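Thiol:disulfide interchange protein, thioredoxin family protein (Chlorobaculum tepidum, PDB 3OR5) probably acts as a thiol:disulfide oxidoreductase of the TlpA-like thioredoxin family, with a likely role in cytochrome c biogenesis. Local coordinates at residues N107-G112 / T119-D124; P94-M97 / E101-R104. All coordinates share one frame; numbering follows the deposited sequence.

In the fold
Contact 2 and contact 1 follow one another along the chain over the mixed sheet of the thioredoxin fold. Contact 2 comes first: it joins strand 95-97, an outermost strand of the sheet, to helix 100-107. Contact 1 opens where that helix ends, and packs the loop after it against strand 119-123, which runs antiparallel to strand 36-42 in the sheet. Their centres lie about 13 Å apart, and their segments adjoin in sequence without otherwise touching. In both, one apolar side chain (Leu102, then Phe121) bridges between the sheet and the helix or loop, as the chain passes from an outermost strand to an inner one.

Contact 1 of 2, residues N107-G112 / T119-D124; sequences NGYIDG and TSFVID
Phe121 reaches from strand 119-123 of the thioredoxin-fold sheet into the loop that follows helix 100-107, where Tyr109 and Ile110 receive it. The close part of the contact is small and wholly apolar. Tyr109 CB approaches Phe121 CE1 to 3.8 Å, and the next ring carbon, Phe121 CD1, lies 4.2 Å from the same Tyr109 CB; the methylene comes at the phenyl ring obliquely. Ile110 CG2 comes at the edge of the ring, near its plane, 4.3 Å from Phe121 CZ. A type I turn from Asn107 to Ile110 sets these two neighbours in place, its closing bond from Ile110 N to Asn107 O being weak, while Asn107 OD1 accepts a bond from Ile114 N further along the loop. Phe121 is buried, and its ring also meets that of Phe106 and touches Val132 of strand 129-133.

The loose part of the loop is Gly108, Asp111 and Gly112, which are exposed and make no contact with strand 119-123. The partly exposed tyrosine ring is a separate case. Across the contact it is the tyrosine CB, more than the ring, that meets Phe121. With CG anti to its own carbonyl carbon (chi1 -56°), the ring leads on past Phe121 to touch Val129 and, in the N-terminal segment, Thr12 and Pro15, and its phenolic OH is hydrogen-bonded to the backbone O of Pro13.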
loop_
_atom_site.group_PDB
_atom_site.type_symbol
_atom_site.label_atom_id
_atom_site.label_comp_id
_atom_site.label_asym_id
_atom_site.label_seq_id
_atom_site.Cartn_x
_atom_site.Cartn_y
_atom_site.Cartn_z
ATOM N N ASN A 107 6.879 10.404 -1.475
ATOM C CA ASN A 107 6.948 11.332 -2.591
ATOM C C ASN A 107 8.270 11.267 -3.331
ATOM O O ASN A 107 8.262 11.491 -4.576
ATOM C CB ASN A 107 6.913 12.781 -2.005
ATOM C CG ASN A 107 5.663 13.440 -2.246
ATOM O OD1 ASN A 107 4.793 12.979 -3.005
ATOM N ND2 ASN A 107 5.520 14.581 -1.565
ATOM N N GLY A 108 9.347 11.052 -2.592
ATOM C CA GLY A 108 10.692 11.072 -3.177
ATOM C C GLY A 108 10.974 9.982 -4.186
ATOM O O GLY A 108 11.973 10.053 -4.943
ATOM N N TYR A 109 10.151 8.921 -4.182
ATOM C CA TYR A 109 10.403 7.779 -5.105
ATOM C C TYR A 109 9.818 7.957 -6.487
ATOM O O TYR A 109 10.028 7.112 -7.372
ATOM C CB TYR A 109 9.874 6.457 -4.488
ATOM C CG TYR A 109 10.457 6.162 -3.130
ATOM C CD1 TYR A 109 11.810 5.817 -2.931
ATOM C CD2 TYR A 109 9.637 6.176 -2.036
ATOM C CE1 TYR A 109 12.299 5.567 -1.612
ATOM C CE2 TYR A 109 10.129 5.946 -0.755
ATOM C CZ TYR A 109 11.435 5.651 -0.564
ATOM O OH TYR A 109 11.867 5.439 0.732
ATOM N N ILE A 110 9.100 9.053 -6.750
ATOM C CA ILE A 110 8.531 9.282 -8.045
ATOM C C ILE A 110 8.739 10.717 -8.496
ATOM O O ILE A 110 8.640 11.661 -7.664
ATOM C CB ILE A 110 7.021 8.865 -8.067
ATOM C CG1 ILE A 110 6.382 9.221 -9.414
ATOM C CG2 ILE A 110 6.265 9.514 -6.910
ATOM C CD1 ILE A 110 5.046 8.441 -9.572
ATOM N N ASP A 111 9.169 10.890 -9.744
ATOM C CA ASP A 111 9.435 12.270 -10.201
ATOM C C ASP A 111 8.117 13.066 -10.175
ATOM O O ASP A 111 7.091 12.605 -10.640
ATOM C CB ASP A 111 9.925 12.226 -11.636
ATOM C CG ASP A 111 10.330 13.609 -12.162
ATOM O OD1 ASP A 111 11.282 14.189 -11.600
ATOM O OD2 ASP A 111 9.615 14.149 -13.047
ATOM N N GLY A 112 8.143 14.271 -9.649
ATOM C CA GLY A 112 6.891 15.018 -9.567
ATOM C C GLY A 112 6.139 14.720 -8.292
ATOM O O GLY A 112 5.211 15.469 -7.919
ATOM N N THR A 119 -1.574 5.220 -6.674
ATOM C CA THR A 119 -0.132 5.069 -6.894
ATOM C C THR A 119 0.288 4.143 -5.752
ATOM O O THR A 119 -0.047 4.409 -4.583
ATOM C CB THR A 119 0.589 6.386 -6.710
ATOM O OG1 THR A 119 0.248 7.325 -7.804
ATOM C CG2 THR A 119 2.127 6.190 -6.846
ATOM N N SER A 120 1.042 3.122 -6.112
ATOM C CA SER A 120 1.461 2.202 -5.077
ATOM C C SER A 120 2.937 1.953 -5.176
ATOM O O SER A 120 3.558 2.100 -6.217
ATOM C CB SER A 120 0.743 0.899 -5.287
ATOM O OG SER A 120 -0.722 0.990 -5.214
ATOM N N PHE A 121 3.510 1.566 -4.053
ATOM C CA PHE A 121 5.000 1.320 -3.957
ATOM C C PHE A 121 5.211 -0.081 -3.524
ATOM O O PHE A 121 4.537 -0.552 -2.569
ATOM C CB PHE A 121 5.592 2.293 -2.950
ATOM C CG PHE A 121 5.409 3.730 -3.366
ATOM C CD1 PHE A 121 6.337 4.301 -4.186
ATOM C CD2 PHE A 121 4.259 4.442 -3.011
ATOM C CE1 PHE A 121 6.172 5.617 -4.613
ATOM C CE2 PHE A 121 4.053 5.774 -3.482
ATOM C CZ PHE A 121 5.019 6.357 -4.278
ATOM N N VAL A 122 6.093 -0.772 -4.233
ATOM C CA VAL A 122 6.366 -2.222 -3.895
ATOM C C VAL A 122 7.632 -2.303 -3.098
ATOM O O VAL A 122 8.706 -1.878 -3.577
ATOM C CB VAL A 122 6.495 -3.038 -5.161
ATOM C CG1 VAL A 122 6.729 -4.538 -4.761
ATOM C CG2 VAL A 122 5.248 -2.930 -6.128
ATOM N N ILE A 123 7.545 -2.819 -1.868
ATOM C CA ILE A 123 8.722 -2.973 -0.978
ATOM C C ILE A 123 9.003 -4.455 -0.839
ATOM O O ILE A 123 8.112 -5.246 -0.484
ATOM C CB ILE A 123 8.487 -2.352 0.405
ATOM C CG1 ILE A 123 8.513 -0.837 0.369
ATOM C CG2 ILE A 123 9.671 -2.725 1.355
ATOM C CD1 ILE A 123 7.214 -0.232 -0.177
ATOM N N ASP A 124 10.205 -4.858 -1.199
ATOM C CA ASP A 124 10.412 -6.297 -1.221
ATOM C C ASP A 124 10.851 -6.730 0.187
ATOM O O ASP A 124 10.992 -5.924 1.099
ATOM C CB ASP A 124 11.417 -6.683 -2.265
ATOM C CG ASP A 124 12.761 -6.060 -2.029
ATOM O OD1 ASP A 124 13.183 -5.727 -0.881
ATOM O OD2 ASP A 124 13.424 -5.956 -3.095
#

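Contact 2 of 2, residues P94-M97 / E101-R104; sequences PVMM and ELIR
Met96 and Met97, both present as selenomethionine, carry the strand side of a contact whose helix side is Leu102 alone. Pro94 leads into the strand, and Val95 turns its side chain to the far side of the sheet, against Val82 and Met86 of helix 79-89. Met96 points the other way, toward helix 100-107. Its CB comes 4.2 Å from Leu102 CD1, an ordinary apolar touch, and the bend at chi3 (-75°) keeps the far end alongside the same methyl, with Met96 SE 4.3 Å from Leu102 CD1. At Met97 the side chain points away from the helix, leaving its backbone to make the contact: Met97 O is 3.6 Å from Leu102 CD1. One methyl group therefore spans two successive strand residues. On the leucine, chi2 of 175° extends CD1 away from the helix backbone, toward the strand. Phe17 touches both Met96 and Leu102, and Phe27 of strand 26-28 also packs on Met96, whereas Met97 lies against Leu79 and Val82. Strand 95-97 thus sits between helix 100-107 and helix 79-89, while backbone hydrogen bonds of Met96 with Gly72 and Ala74 join it to the parallel strand 68-74.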
loop_
_atom_site.group_PDB
_atom_site.type_symbol
_atom_site.label_atom_id
_atom_site.label_comp_id
_atom_site.label_asym_id
_atom_site.label_seq_id
_atom_site.Cartn_x
_atom_site.Cartn_y
_atom_site.Cartn_z
ATOM N N PRO A 94 -4.096 -2.843 6.937
ATOM C CA PRO A 94 -4.111 -1.544 7.615
ATOM C C PRO A 94 -4.393 -0.419 6.641
ATOM O O PRO A 94 -3.795 -0.367 5.554
ATOM C CB PRO A 94 -2.700 -1.373 8.170
ATOM C CG PRO A 94 -2.221 -2.799 8.246
ATOM C CD PRO A 94 -2.806 -3.523 7.085
ATOM N N VAL A 95 -5.247 0.485 7.065
ATOM C CA VAL A 95 -5.467 1.717 6.287
ATOM C C VAL A 95 -5.458 2.931 7.144
ATOM O O VAL A 95 -6.122 2.957 8.197
ATOM C CB VAL A 95 -6.898 1.598 5.703
ATOM C CG1 VAL A 95 -7.327 2.978 4.972
ATOM C CG2 VAL A 95 -7.098 0.442 4.650
HETATM N N MSE A 96 -4.678 3.938 6.739
HETATM C CA MSE A 96 -4.510 5.206 7.508
HETATM C C MSE A 96 -5.002 6.357 6.650
HETATM O O MSE A 96 -4.801 6.340 5.388
HETATM C CB MSE A 96 -3.038 5.477 7.931
HETATM C CG MSE A 96 -2.682 4.468 8.924
HETATM SE SE MSE A 96 -0.723 4.728 9.311
HETATM C CE MSE A 96 -0.081 3.950 7.674
HETATM N N MSE A 97 -5.575 7.361 7.282
HETATM C CA MSE A 97 -5.767 8.656 6.540
HETATM C C MSE A 97 -4.433 9.290 6.233
HETATM O O MSE A 97 -3.527 9.321 7.092
HETATM C CB MSE A 97 -6.548 9.666 7.388
HETATM C CG MSE A 97 -7.908 9.089 7.880
HETATM SE SE MSE A 97 -9.178 8.791 6.343
HETATM C CE MSE A 97 -9.355 10.647 5.721
ATOM N N GLU A 101 3.114 14.064 6.396
ATOM C CA GLU A 101 4.282 13.270 6.658
ATOM C C GLU A 101 4.280 11.913 5.902
ATOM O O GLU A 101 5.305 11.447 5.411
ATOM C CB GLU A 101 4.352 12.976 8.156
ATOM C CG GLU A 101 5.456 12.078 8.591
ATOM C CD GLU A 101 5.445 11.943 10.132
ATOM O OE1 GLU A 101 4.397 11.494 10.699
ATOM O OE2 GLU A 101 6.460 12.294 10.781
ATOM N N LEU A 102 3.100 11.298 5.823
ATOM C CA LEU A 102 3.009 9.989 5.158
ATOM C C LEU A 102 3.230 10.228 3.688
ATOM O O LEU A 102 3.889 9.399 3.049
ATOM C CB LEU A 102 1.642 9.344 5.401
ATOM C CG LEU A 102 1.376 8.774 6.810
ATOM C CD1 LEU A 102 -0.078 8.248 6.988
ATOM C CD2 LEU A 102 2.396 7.608 7.147
ATOM N N ILE A 103 2.707 11.319 3.137
ATOM C CA ILE A 103 2.869 11.595 1.700
ATOM C C ILE A 103 4.336 11.898 1.421
ATOM O O ILE A 103 4.907 11.314 0.538
ATOM C CB ILE A 103 1.936 12.698 1.167
ATOM C CG1 ILE A 103 0.514 12.138 1.202
ATOM C CG2 ILE A 103 2.410 13.149 -0.247
ATOM C CD1 ILE A 103 -0.539 13.229 0.989
ATOM N N ARG A 104 4.956 12.679 2.297
ATOM C CA ARG A 104 6.376 13.058 2.034
ATOM C C ARG A 104 7.281 11.830 2.203
ATOM O O ARG A 104 8.351 11.790 1.571
ATOM C CB ARG A 104 6.818 14.151 3.012
ATOM C CG ARG A 104 6.261 15.522 2.768
ATOM C CD ARG A 104 7.118 16.532 3.597
ATOM N NE ARG A 104 6.744 16.490 5.008
ATOM C CZ ARG A 104 5.756 17.228 5.507
ATOM N NH1 ARG A 104 5.064 18.024 4.696
ATOM N NH2 ARG A 104 5.436 17.128 6.796
#